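Side-chain contacts in DUF917 domain-containing protein (PDB 2O3I), which is of unknown function but combines the N- and C-terminal domains of the S-Me-THD-like (DUF917) family in a single chain: residues L141-Y146 with L370-D375; A219-G224 with A361-E366; V295-E300 with F332-L337. The protein carries 2 engineered substitutions. All coordinates share one frame; numbering follows the deposited sequence.

Contact 1 of 3, residues L141-Y146 with L370-D375; sequences LPMLTY and LQSFAD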
ATOM      1  N   LEU A 141     -13.317  -6.894  -6.061  1.00 28.88           N
ATOM      2  CA  LEU A 141     -14.290  -5.893  -5.626  1.00 27.49           C
ATOM      3  C   LEU A 141     -15.277  -5.260  -6.609  1.00 27.15           C
ATOM      4  O   LEU A 141     -16.418  -4.996  -6.240  1.00 27.71           O
ATOM      5  CB  LEU A 141     -13.559  -4.780  -4.870  1.00 27.34           C
ATOM      6  CG  LEU A 141     -12.739  -5.205  -3.644  1.00 27.81           C
ATOM      7  CD1 LEU A 141     -12.013  -3.986  -3.092  1.00 27.70           C
ATOM      8  CD2 LEU A 141     -13.637  -5.826  -2.579  1.00 26.88           C
ATOM      9  N   PRO A 142     -14.862  -4.982  -7.856  1.00 26.98           N
ATOM     10  CA  PRO A 142     -15.832  -4.371  -8.782  1.00 26.91           C
ATOM     11  C   PRO A 142     -17.014  -5.264  -9.180  1.00 27.11           C
ATOM     12  O   PRO A 142     -17.956  -4.811  -9.835  1.00 26.34           O
ATOM     13  CB  PRO A 142     -14.968  -3.978  -9.987  1.00 27.21           C
ATOM     14  CG  PRO A 142     -13.816  -4.953  -9.929  1.00 26.83           C
ATOM     15  CD  PRO A 142     -13.512  -5.011  -8.448  1.00 26.79           C
HETATM   16  N   MSE A 143     -16.962  -6.532  -8.794  1.00 26.47           N
HETATM   17  CA  MSE A 143     -18.039  -7.453  -9.127  1.00 27.44           C
HETATM   18  C   MSE A 143     -19.116  -7.468  -8.049  1.00 25.32           C
HETATM   19  O   MSE A 143     -20.131  -8.143  -8.193  1.00 24.26           O
HETATM   20  CB  MSE A 143     -17.476  -8.862  -9.377  1.00 28.59           C
HETATM   21  CG  MSE A 143     -16.923  -9.029 -10.798  1.00 34.92           C
HETATM   22 SE   MSE A 143     -15.600 -10.437 -11.070  1.00 44.47          SE
HETATM   23  CE  MSE A 143     -14.014  -9.345 -10.988  1.00 36.97           C
ATOM     24  N   LEU A 144     -18.894  -6.716  -6.975  1.00 22.94           N
ATOM     25  CA  LEU A 144     -19.873  -6.625  -5.895  1.00 23.23           C
ATOM     26  C   LEU A 144     -20.768  -5.418  -6.146  1.00 20.98           C
ATOM     27  O   LEU A 144     -20.310  -4.403  -6.671  1.00 21.08           O
ATOM     28  CB  LEU A 144     -19.177  -6.479  -4.541  1.00 21.63           C
ATOM     29  CG  LEU A 144     -18.282  -7.649  -4.135  1.00 21.80           C
ATOM     30  CD1 LEU A 144     -17.681  -7.382  -2.768  1.00 18.77           C
ATOM     31  CD2 LEU A 144     -19.102  -8.935  -4.118  1.00 21.08           C
ATOM     32  N   THR A 145     -22.039  -5.521  -5.770  1.00 21.67           N
ATOM     33  CA  THR A 145     -22.980  -4.424  -5.994  1.00 22.51           C
ATOM     34  C   THR A 145     -22.601  -3.111  -5.312  1.00 23.68           C
ATOM     35  O   THR A 145     -23.028  -2.035  -5.752  1.00 23.45           O
ATOM     36  CB  THR A 145     -24.408  -4.832  -5.584  1.00 22.98           C
ATOM     37  OG1 THR A 145     -24.409  -5.348  -4.251  1.00 20.32           O
ATOM     38  CG2 THR A 145     -24.930  -5.896  -6.528  1.00 21.92           C
ATOM     39  N   TYR A 146     -21.789  -3.195  -4.256  1.00 21.39           N
ATOM     40  CA  TYR A 146     -21.338  -2.006  -3.531  1.00 21.79           C
ATOM     41  C   TYR A 146     -20.617  -1.083  -4.511  1.00 22.69           C
ATOM     42  O   TYR A 146     -20.841   0.133  -4.532  1.00 21.15           O
ATOM     43  CB  TYR A 146     -20.357  -2.387  -2.405  1.00 21.44           C
ATOM     44  CG  TYR A 146     -20.870  -3.399  -1.403  1.00 20.70           C
ATOM     45  CD1 TYR A 146     -21.824  -3.050  -0.444  1.00 21.05           C
ATOM     46  CD2 TYR A 146     -20.398  -4.707  -1.414  1.00 19.67           C
ATOM     47  CE1 TYR A 146     -22.294  -3.987   0.481  1.00 22.84           C
ATOM     48  CE2 TYR A 146     -20.858  -5.648  -0.497  1.00 23.41           C
ATOM     49  CZ  TYR A 146     -21.806  -5.287   0.446  1.00 23.85           C
ATOM     50  OH  TYR A 146     -22.277  -6.232   1.333  1.00 22.46           O
ATOM     51  N   LEU A 370     -21.773  -6.760 -14.972  1.00 27.54           N
ATOM     52  CA  LEU A 370     -21.555  -7.706 -16.058  1.00 27.64           C
ATOM     53  C   LEU A 370     -20.258  -7.404 -16.801  1.00 27.51           C
ATOM     54  O   LEU A 370     -19.492  -8.313 -17.124  1.00 28.36           O
ATOM     55  CB  LEU A 370     -22.725  -7.672 -17.048  1.00 28.02           C
ATOM     56  CG  LEU A 370     -22.639  -8.707 -18.184  1.00 29.46           C
ATOM     57  CD1 LEU A 370     -22.787 -10.118 -17.599  1.00 26.95           C
ATOM     58  CD2 LEU A 370     -23.721  -8.443 -19.231  1.00 25.64           C
ATOM     59  N   GLN A 371     -20.014  -6.126 -17.077  1.00 27.06           N
ATOM     60  CA  GLN A 371     -18.805  -5.724 -17.786  1.00 26.91           C
ATOM     61  C   GLN A 371     -17.604  -6.115 -16.932  1.00 27.38           C
ATOM     62  O   GLN A 371     -16.613  -6.651 -17.428  1.00 29.24           O
ATOM     63  CB  GLN A 371     -18.812  -4.213 -18.041  1.00 24.37           C
ATOM     64  N   SER A 372     -17.708  -5.850 -15.638  1.00 26.47           N
ATOM     65  CA  SER A 372     -16.649  -6.183 -14.703  1.00 27.52           C
ATOM     66  C   SER A 372     -16.331  -7.686 -14.807  1.00 27.04           C
ATOM     67  O   SER A 372     -15.161  -8.082 -14.820  1.00 26.88           O
ATOM     68  CB  SER A 372     -17.096  -5.806 -13.284  1.00 28.71           C
ATOM     69  OG  SER A 372     -16.044  -5.938 -12.344  1.00 33.05           O
ATOM     70  N   PHE A 373     -17.375  -8.515 -14.896  1.00 26.86           N
ATOM     71  CA  PHE A 373     -17.198  -9.963 -15.021  1.00 26.57           C
ATOM     72  C   PHE A 373     -16.547 -10.319 -16.358  1.00 26.69           C
ATOM     73  O   PHE A 373     -15.684 -11.185 -16.418  1.00 26.24           O
ATOM     74  CB  PHE A 373     -18.543 -10.697 -14.908  1.00 24.86           C
ATOM     75  CG  PHE A 373     -18.935 -11.051 -13.493  1.00 26.44           C
ATOM     76  CD1 PHE A 373     -19.756 -10.212 -12.745  1.00 23.94           C
ATOM     77  CD2 PHE A 373     -18.491 -12.239 -12.916  1.00 27.80           C
ATOM     78  CE1 PHE A 373     -20.130 -10.555 -11.443  1.00 26.10           C
ATOM     79  CE2 PHE A 373     -18.857 -12.594 -11.609  1.00 25.72           C
ATOM     80  CZ  PHE A 373     -19.676 -11.752 -10.875  1.00 26.12           C
ATOM     81  N   ALA A 374     -16.974  -9.657 -17.430  1.00 27.91           N
ATOM     82  CA  ALA A 374     -16.418  -9.918 -18.754  1.00 29.92           C
ATOM     83  C   ALA A 374     -14.917  -9.648 -18.752  1.00 29.56           C
ATOM     84  O   ALA A 374     -14.143 -10.399 -19.340  1.00 28.42           O
ATOM     85  CB  ALA A 374     -17.113  -9.046 -19.809  1.00 26.40           C
ATOM     86  N   ASP A 375     -14.513  -8.574 -18.087  1.00 30.99           N
ATOM     87  CA  ASP A 375     -13.102  -8.221 -18.000  1.00 33.73           C
ATOM     88  C   ASP A 375     -12.313  -9.320 -17.288  1.00 34.44           C
ATOM     89  O   ASP A 375     -11.264  -9.749 -17.763  1.00 34.41           O
ATOM     90  CB  ASP A 375     -12.931  -6.904 -17.237  1.00 34.04           C
ATOM     91  CG  ASP A 375     -13.455  -5.707 -18.007  1.00 37.34           C
ATOM     92  OD1 ASP A 375     -13.528  -4.605 -17.423  1.00 39.62           O
ATOM     93  OD2 ASP A 375     -13.791  -5.860 -19.199  1.00 40.31           O
TER

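Contact 2 of 3, residues A219-G224 with A361-E366; sequences ALPVRG and AAPLSE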
ATOM      1  N   ALA A 219     -27.482  -0.202  -2.809  1.00 26.84           N
ATOM      2  CA  ALA A 219     -26.180  -0.842  -2.662  1.00 27.35           C
ATOM      3  C   ALA A 219     -26.274  -2.352  -2.485  1.00 27.03           C
ATOM      4  O   ALA A 219     -25.369  -3.084  -2.876  1.00 25.00           O
ATOM      5  CB  ALA A 219     -25.430  -0.225  -1.488  1.00 25.94           C
ATOM      6  N   LEU A 220     -27.377  -2.814  -1.905  1.00 27.96           N
ATOM      7  CA  LEU A 220     -27.579  -4.233  -1.675  1.00 27.62           C
ATOM      8  C   LEU A 220     -28.831  -4.759  -2.381  1.00 27.78           C
ATOM      9  O   LEU A 220     -29.823  -5.096  -1.733  1.00 26.85           O
ATOM     10  CB  LEU A 220     -27.678  -4.513  -0.166  1.00 31.30           C
ATOM     11  CG  LEU A 220     -26.419  -4.451   0.722  1.00 33.72           C
ATOM     12  CD1 LEU A 220     -25.794  -3.080   0.669  1.00 37.95           C
ATOM     13  CD2 LEU A 220     -26.792  -4.768   2.162  1.00 34.36           C
ATOM     14  N   PRO A 221     -28.807  -4.828  -3.724  1.00 25.23           N
ATOM     15  CA  PRO A 221     -29.996  -5.338  -4.414  1.00 24.42           C
ATOM     16  C   PRO A 221     -30.211  -6.848  -4.261  1.00 25.56           C
ATOM     17  O   PRO A 221     -31.325  -7.337  -4.456  1.00 26.74           O
ATOM     18  CB  PRO A 221     -29.763  -4.926  -5.862  1.00 23.17           C
ATOM     19  CG  PRO A 221     -28.256  -4.903  -5.973  1.00 23.83           C
ATOM     20  CD  PRO A 221     -27.843  -4.256  -4.682  1.00 23.51           C
ATOM     21  N   VAL A 222     -29.156  -7.586  -3.915  1.00 24.69           N
ATOM     22  CA  VAL A 222     -29.279  -9.036  -3.746  1.00 24.86           C
ATOM     23  C   VAL A 222     -29.513  -9.334  -2.267  1.00 25.19           C
ATOM     24  O   VAL A 222     -28.604  -9.240  -1.438  1.00 23.75           O
ATOM     25  CB  VAL A 222     -28.025  -9.754  -4.255  1.00 25.98           C
ATOM     26  CG1 VAL A 222     -28.246 -11.268  -4.249  1.00 22.51           C
ATOM     27  CG2 VAL A 222     -27.699  -9.264  -5.665  1.00 23.42           C
ATOM     28  N   ARG A 223     -30.741  -9.727  -1.950  1.00 25.36           N
ATOM     29  CA  ARG A 223     -31.131  -9.954  -0.564  1.00 25.18           C
ATOM     30  C   ARG A 223     -31.550 -11.351  -0.130  1.00 23.01           C
ATOM     31  O   ARG A 223     -31.838 -12.220  -0.953  1.00 20.94           O
ATOM     32  CB  ARG A 223     -32.247  -8.968  -0.233  1.00 26.33           C
ATOM     33  CG  ARG A 223     -31.909  -7.575  -0.706  1.00 26.58           C
ATOM     34  CD  ARG A 223     -33.029  -6.601  -0.477  1.00 28.81           C
ATOM     35  NE  ARG A 223     -32.614  -5.250  -0.837  1.00 31.14           N
ATOM     36  CZ  ARG A 223     -33.368  -4.165  -0.678  1.00 32.50           C
ATOM     37  NH1 ARG A 223     -34.591  -4.270  -0.163  1.00 29.05           N
ATOM     38  NH2 ARG A 223     -32.893  -2.976  -1.031  1.00 31.02           N
ATOM     39  N   GLY A 224     -31.587 -11.539   1.189  1.00 21.75           N
ATOM     40  CA  GLY A 224     -31.975 -12.817   1.767  1.00 21.82           C
ATOM     41  C   GLY A 224     -30.950 -13.904   1.525  1.00 20.50           C
ATOM     42  O   GLY A 224     -31.251 -15.086   1.638  1.00 18.87           O
ATOM     43  N   ALA A 361     -27.837 -13.817 -10.019  1.00 25.95           N
ATOM     44  CA  ALA A 361     -28.970 -13.006  -9.592  1.00 24.48           C
ATOM     45  C   ALA A 361     -29.029 -11.853 -10.573  1.00 23.97           C
ATOM     46  O   ALA A 361     -27.995 -11.410 -11.091  1.00 20.37           O
ATOM     47  CB  ALA A 361     -28.772 -12.489  -8.173  1.00 22.44           C
ATOM     48  N   ALA A 362     -30.244 -11.377 -10.818  1.00 25.58           N
ATOM     49  CA  ALA A 362     -30.508 -10.290 -11.753  1.00 26.56           C
ATOM     50  C   ALA A 362     -29.549  -9.096 -11.731  1.00 26.90           C
ATOM     51  O   ALA A 362     -29.062  -8.670 -12.778  1.00 27.49           O
ATOM     52  CB  ALA A 362     -31.944  -9.805 -11.559  1.00 26.45           C
ATOM     53  N   PRO A 363     -29.256  -8.539 -10.543  1.00 27.49           N
ATOM     54  CA  PRO A 363     -28.344  -7.384 -10.498  1.00 27.64           C
ATOM     55  C   PRO A 363     -26.953  -7.615 -11.103  1.00 29.45           C
ATOM     56  O   PRO A 363     -26.247  -6.658 -11.435  1.00 28.89           O
ATOM     57  CB  PRO A 363     -28.272  -7.054  -9.006  1.00 27.36           C
ATOM     58  CG  PRO A 363     -29.606  -7.544  -8.483  1.00 26.66           C
ATOM     59  CD  PRO A 363     -29.767  -8.865  -9.199  1.00 24.66           C
ATOM     60  N   LEU A 364     -26.566  -8.880 -11.246  1.00 28.62           N
ATOM     61  CA  LEU A 364     -25.255  -9.238 -11.798  1.00 30.65           C
ATOM     62  C   LEU A 364     -25.265  -9.470 -13.303  1.00 31.04           C
ATOM     63  O   LEU A 364     -24.233  -9.346 -13.958  1.00 29.17           O
ATOM     64  CB  LEU A 364     -24.739 -10.518 -11.134  1.00 29.51           C
ATOM     65  CG  LEU A 364     -23.859 -10.515  -9.885  1.00 29.35           C
ATOM     66  CD1 LEU A 364     -24.287  -9.458  -8.892  1.00 28.88           C
ATOM     67  CD2 LEU A 364     -23.910 -11.910  -9.276  1.00 27.30           C
ATOM     68  N   SER A 365     -26.437  -9.807 -13.832  1.00 32.69           N
ATOM     69  CA  SER A 365     -26.619 -10.127 -15.247  1.00 34.75           C
ATOM     70  C   SER A 365     -26.581  -8.984 -16.255  1.00 34.90           C
ATOM     71  O   SER A 365     -26.817  -9.206 -17.444  1.00 34.49           O
ATOM     72  CB  SER A 365     -27.940 -10.866 -15.423  1.00 35.84           C
ATOM     73  OG  SER A 365     -29.023  -9.992 -15.157  1.00 37.94           O
ATOM     74  N   GLU A 366     -26.296  -7.771 -15.802  1.00 34.67           N
ATOM     75  CA  GLU A 366     -26.268  -6.639 -16.722  1.00 35.58           C
ATOM     76  C   GLU A 366     -25.596  -5.431 -16.090  1.00 33.38           C
ATOM     77  O   GLU A 366     -25.283  -5.433 -14.900  1.00 31.79           O
ATOM     78  CB  GLU A 366     -27.699  -6.256 -17.132  1.00 37.91           C
ATOM     79  CG  GLU A 366     -28.580  -5.853 -15.949  1.00 40.38           C
ATOM     80  CD  GLU A 366     -29.978  -5.398 -16.353  1.00 40.52           C
ATOM     81  OE1 GLU A 366     -30.722  -6.199 -16.954  1.00 43.08           O
ATOM     82  OE2 GLU A 366     -30.334  -4.237 -16.056  1.00 37.98           O
TER

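Contact 3 of 3, residues V295-E300 with F332-L337; sequences VLYQNE and FSNGDL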
ATOM      1  N   VAL A 295     -13.028 -27.143 -14.629  1.00 33.57           N
ATOM      2  CA  VAL A 295     -13.556 -25.943 -14.005  1.00 33.42           C
ATOM      3  C   VAL A 295     -12.358 -25.051 -13.671  1.00 34.53           C
ATOM      4  O   VAL A 295     -11.485 -25.439 -12.897  1.00 36.02           O
ATOM      5  CB  VAL A 295     -14.345 -26.291 -12.721  1.00 31.28           C
ATOM      6  CG1 VAL A 295     -14.851 -25.020 -12.047  1.00 27.92           C
ATOM      7  CG2 VAL A 295     -15.510 -27.200 -13.067  1.00 27.92           C
ATOM      8  N   LEU A 296     -12.308 -23.870 -14.279  1.00 35.41           N
ATOM      9  CA  LEU A 296     -11.205 -22.948 -14.046  1.00 36.89           C
ATOM     10  C   LEU A 296     -11.536 -21.995 -12.909  1.00 38.34           C
ATOM     11  O   LEU A 296     -12.651 -21.469 -12.831  1.00 39.37           O
ATOM     12  CB  LEU A 296     -10.906 -22.152 -15.316  1.00 39.25           C
ATOM     13  CG  LEU A 296     -10.676 -22.950 -16.603  1.00 41.69           C
ATOM     14  CD1 LEU A 296     -10.381 -21.975 -17.739  1.00 42.16           C
ATOM     15  CD2 LEU A 296      -9.527 -23.937 -16.426  1.00 41.31           C
ATOM     16  N   TYR A 297     -10.565 -21.759 -12.031  1.00 37.87           N
ATOM     17  CA  TYR A 297     -10.797 -20.873 -10.900  1.00 38.76           C
ATOM     18  C   TYR A 297      -9.584 -20.056 -10.482  1.00 40.00           C
ATOM     19  O   TYR A 297      -8.445 -20.468 -10.682  1.00 40.74           O
ATOM     20  CB  TYR A 297     -11.263 -21.687  -9.690  1.00 37.13           C
ATOM     21  CG  TYR A 297     -10.195 -22.592  -9.101  1.00 38.02           C
ATOM     22  CD1 TYR A 297      -9.969 -23.874  -9.614  1.00 38.59           C
ATOM     23  CD2 TYR A 297      -9.405 -22.163  -8.033  1.00 37.49           C
ATOM     24  CE1 TYR A 297      -8.978 -24.707  -9.073  1.00 38.54           C
ATOM     25  CE2 TYR A 297      -8.414 -22.982  -7.488  1.00 38.80           C
ATOM     26  CZ  TYR A 297      -8.206 -24.250  -8.013  1.00 39.97           C
ATOM     27  OH  TYR A 297      -7.220 -25.050  -7.485  1.00 39.09           O
ATOM     28  N   GLN A 298      -9.844 -18.884  -9.914  1.00 41.74           N
ATOM     29  CA  GLN A 298      -8.789 -18.031  -9.381  1.00 43.43           C
ATOM     30  C   GLN A 298      -8.849 -18.538  -7.940  1.00 43.34           C
ATOM     31  O   GLN A 298      -7.906 -19.144  -7.425  1.00 45.87           O
ATOM     32  CB  GLN A 298      -9.195 -16.573  -9.464  1.00 44.35           C
ATOM     33  N   ASN A 299      -9.990 -18.284  -7.314  1.00 40.79           N
ATOM     34  CA  ASN A 299     -10.312 -18.765  -5.975  1.00 38.87           C
ATOM     35  C   ASN A 299     -11.696 -19.315  -6.270  1.00 36.07           C
ATOM     36  O   ASN A 299     -11.996 -20.489  -6.044  1.00 34.97           O
ATOM     37  CB  ASN A 299     -10.419 -17.627  -4.957  1.00 41.73           C
ATOM     38  CG  ASN A 299      -9.075 -17.235  -4.373  1.00 45.25           C
ATOM     39  OD1 ASN A 299      -8.288 -18.094  -3.970  1.00 47.87           O
ATOM     40  ND2 ASN A 299      -8.813 -15.933  -4.304  1.00 45.23           N
ATOM     41  N   GLU A 300     -12.520 -18.435  -6.828  1.00 31.47           N
ATOM     42  CA  GLU A 300     -13.875 -18.767  -7.218  1.00 29.57           C
ATOM     43  C   GLU A 300     -13.819 -19.477  -8.560  1.00 27.89           C
ATOM     44  O   GLU A 300     -12.916 -19.241  -9.357  1.00 25.94           O
ATOM     45  CB  GLU A 300     -14.712 -17.493  -7.379  1.00 27.33           C
ATOM     46  CG  GLU A 300     -15.068 -16.751  -6.094  1.00 27.20           C
ATOM     47  CD  GLU A 300     -13.870 -16.181  -5.354  1.00 25.91           C
ATOM     48  OE1 GLU A 300     -13.008 -15.539  -5.994  1.00 25.29           O
ATOM     49  OE2 GLU A 300     -13.802 -16.363  -4.118  1.00 27.20           O
ATOM     50  N   PHE A 332     -18.129 -28.240  -1.354  1.00 30.16           N
ATOM     51  CA  PHE A 332     -16.739 -27.859  -1.153  1.00 30.57           C
ATOM     52  C   PHE A 332     -16.363 -26.622  -1.955  1.00 30.84           C
ATOM     53  O   PHE A 332     -16.855 -26.412  -3.065  1.00 30.14           O
ATOM     54  CB  PHE A 332     -15.806 -28.981  -1.621  1.00 31.86           C
ATOM     55  CG  PHE A 332     -15.897 -30.245  -0.824  1.00 33.19           C
ATOM     56  CD1 PHE A 332     -14.959 -30.517   0.172  1.00 34.73           C
ATOM     57  CD2 PHE A 332     -16.883 -31.187  -1.097  1.00 33.80           C
ATOM     58  CE1 PHE A 332     -14.999 -31.710   0.886  1.00 35.97           C
ATOM     59  CE2 PHE A 332     -16.937 -32.386  -0.390  1.00 35.38           C
ATOM     60  CZ  PHE A 332     -15.993 -32.651   0.604  1.00 37.33           C
ATOM     61  N   SER A 333     -15.481 -25.809  -1.387  1.00 30.47           N
ATOM     62  CA  SER A 333     -14.966 -24.648  -2.096  1.00 29.86           C
ATOM     63  C   SER A 333     -13.706 -25.247  -2.722  1.00 28.65           C
ATOM     64  O   SER A 333     -13.253 -26.310  -2.297  1.00 27.44           O
ATOM     65  CB  SER A 333     -14.564 -23.532  -1.129  1.00 29.55           C
ATOM     66  OG  SER A 333     -13.388 -23.881  -0.415  1.00 30.53           O
ATOM     67  N   ASN A 334     -13.143 -24.588  -3.721  1.00 29.05           N
ATOM     68  CA  ASN A 334     -11.932 -25.102  -4.349  1.00 30.31           C
ATOM     69  C   ASN A 334     -10.851 -25.354  -3.298  1.00 31.36           C
ATOM     70  O   ASN A 334     -10.118 -26.341  -3.373  1.00 30.12           O
ATOM     71  CB  ASN A 334     -11.442 -24.121  -5.408  1.00 28.50           C
ATOM     72  CG  ASN A 334     -12.367 -24.068  -6.605  1.00 31.15           C
ATOM     73  OD1 ASN A 334     -12.760 -22.991  -7.059  1.00 30.98           O
ATOM     74  ND2 ASN A 334     -12.725 -25.241  -7.125  1.00 28.61           N
ATOM     75  N   GLY A 335     -10.758 -24.467  -2.315  1.00 30.84           N
ATOM     76  CA  GLY A 335      -9.773 -24.660  -1.270  1.00 34.06           C
ATOM     77  C   GLY A 335     -10.086 -25.917  -0.465  1.00 35.53           C
ATOM     78  O   GLY A 335      -9.180 -26.672  -0.098  1.00 36.30           O
ATOM     79  N   ASP A 336     -11.368 -26.152  -0.196  1.00 34.30           N
ATOM     80  CA  ASP A 336     -11.775 -27.319   0.577  1.00 35.11           C
ATOM     81  C   ASP A 336     -11.515 -28.652  -0.128  1.00 36.01           C
ATOM     82  O   ASP A 336     -11.317 -29.672   0.532  1.00 35.14           O
ATOM     83  CB  ASP A 336     -13.256 -27.220   0.957  1.00 33.67           C
ATOM     84  CG  ASP A 336     -13.520 -26.157   2.009  1.00 32.51           C
ATOM     85  OD1 ASP A 336     -14.255 -25.192   1.710  1.00 29.96           O
ATOM     86  OD2 ASP A 336     -12.992 -26.286   3.134  1.00 32.92           O
ATOM     87  N   LEU A 337     -11.517 -28.650  -1.459  1.00 37.40           N
ATOM     88  CA  LEU A 337     -11.268 -29.884  -2.207  1.00 39.69           C
ATOM     89  C   LEU A 337      -9.835 -30.383  -2.069  1.00 40.24           C
ATOM     90  O   LEU A 337      -9.598 -31.583  -2.119  1.00 42.20           O
ATOM     91  CB  LEU A 337     -11.592 -29.710  -3.695  1.00 40.19           C
ATOM     92  CG  LEU A 337     -13.056 -29.772  -4.139  1.00 40.51           C
ATOM     93  CD1 LEU A 337     -13.112 -29.682  -5.654  1.00 41.33           C
ATOM     94  CD2 LEU A 337     -13.703 -31.068  -3.669  1.00 40.90           C
TER
HETATM   95  O   HOH W   1     -11.512 -21.628  -2.889  1.00 29.90           O

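Contact 1 of 3, residues L141-Y146 with L370-D375
Met143, present as selenomethionine, lies over one face of the Phe373 ring and makes both aromatic interactions of this contact. The first is CH-pi: Met143 CG stands 3.6 Å from the centroid of the Phe373 ring and 13° off its normal, so the methylene is placed almost over the ring centre. The second is a Met-aromatic contact, in which Met143 SE is 4.0 Å from the same centroid, still over the face at 16° from the normal. A chi1 of -82° sets CG anti to the carbonyl carbon, and the bend at chi3 then turns CE back toward Ser372, 4.2 Å from Ser372 OG.

Ser372 OG sits against two residues, with Pro142 CB at 3.2 Å and Met143 CG at 3.6 Å; Pro142 O is 3.3 Å from the same Ser372 OG. The two segments together bury 216 Å².

The contact sets the 3-10 turn 141-143, which precedes helix 145-148, against one side of helix 367-379. Pro142 also leans on helix 183-194, Leu141 and Leu144 pack on Trp209 of strand 203-211, and Phe373 reaches Ala316, so an N-terminal family region meets C-terminal elements here.

Contact 2 of 3, residues A219-G224 with A361-E366
Pro221 and Pro363 lie alongside each other, their rings running past one another in opposite senses so that the atoms mesh in antiparallel order. The evidence is a matched pair of approaches: Pro221 CB is 3.7 Å from Pro363 CG, and Pro221 CG is 3.7 Å from Pro363 CB.

Val222 supplies the other wall. Its CG2 comes within 3.8 Å of Pro363 CG, so the CG corner of the Pro363 ring is a bump received by the notch between the Pro221 ring and this methyl. Both branches of the valine are used. With chi1 at -172°, CG1 is anti to the backbone N and reaches Ala361, 4.1 Å from its CB, while CG2 turns to Pro363; the forked side chain thus straddles the two residues. The fit is modest in extent, burying 159 Å² in all.

Each loop is stiffened from within. Arg223 NE donates to Leu220 O at 2.9 Å, nearly straight at 170°, with the oxygen at the guanidinium edge. In the other loop, Ala362 O takes two donors, the backbone N of Ser365 and its OG, the latter at 2.7 Å.

The closest approaches between the loops all join carbon to carbon. The contact therefore depends on complementary shape and apolar burial, whereas the polar bonds define the loops that present these surfaces, one before helix 225-237 and the other before helix 367-379.

Contact 3 of 3, residues V295-E300 with F332-L337
Asn334 lays its side-chain amide over one face of the Tyr297 ring, and this stack is the tight part of the contact. The two planes are 21° apart, and Asn334 CG lies 3.6 Å above the ring plane, displaced toward the rim. Further along, Asn334 CB makes a CH-pi contact, 3.9 Å from the ring centroid and 16° off the normal. The Tyr297 torsion makes this possible: at chi1 69°, CG sits between the backbone N and the carbonyl carbon, which turns the ring to meet the helix start. Val284 of strand 283-287 touches both Tyr297 and Asn334, extending the close packing.

The amide end is less certain. The atom modelled as Asn334 OD1 is 2.8 Å from Asn299 O, but the amide is probably turned over, and its hydrogen-bonding role remains doubtful.

The looser side lies at Asn299 and Gly335, both exposed. There the backbones communicate through a water, which accepts from Gly335 N at 3.0 Å and donates only weakly to Asn299 O at 3.4 Å. The Asn299 CB points away from the other segment.

Behind Asn334, Ser333 and Asp336 form a capping box. Asp336 N donates to Ser333 OG at 3.0 Å, Ser333 OG bonds Asp336 OD1 at 2.6 Å, and the return bond from Ser333 N to Asp336 OD1 is weak. The chemistry thus divides in two: a polar amide held flat against an aromatic face at the end of strand 292-297, and a helix start satisfied by its capping box, by backbone bonding of Asn334 with Gly23, by Met28 N donating to Asp336 OD1, and by a water at Gly335 N.

Contacts 1 and 2 are direct neighbours, their centres 11 Å apart. Thr145 OG1 probably donates to Ala219 O at 2.8 Å, and Thr145 CG2 packs on Pro221 CG at 3.5 Å. A second connection runs through Leu364, which touches Phe373, so both segments of contact 1 meet contact 2. Contact 3 stands apart: its centre is 19 Å from that of contact 1 and 23 Å from that of contact 2, with nearest atoms about 8 and 11 Å away. Sequence order encloses contact 3 within the span of contact 2, and contact 2 within that of contact 1. No active site is established to which these contacts could be related.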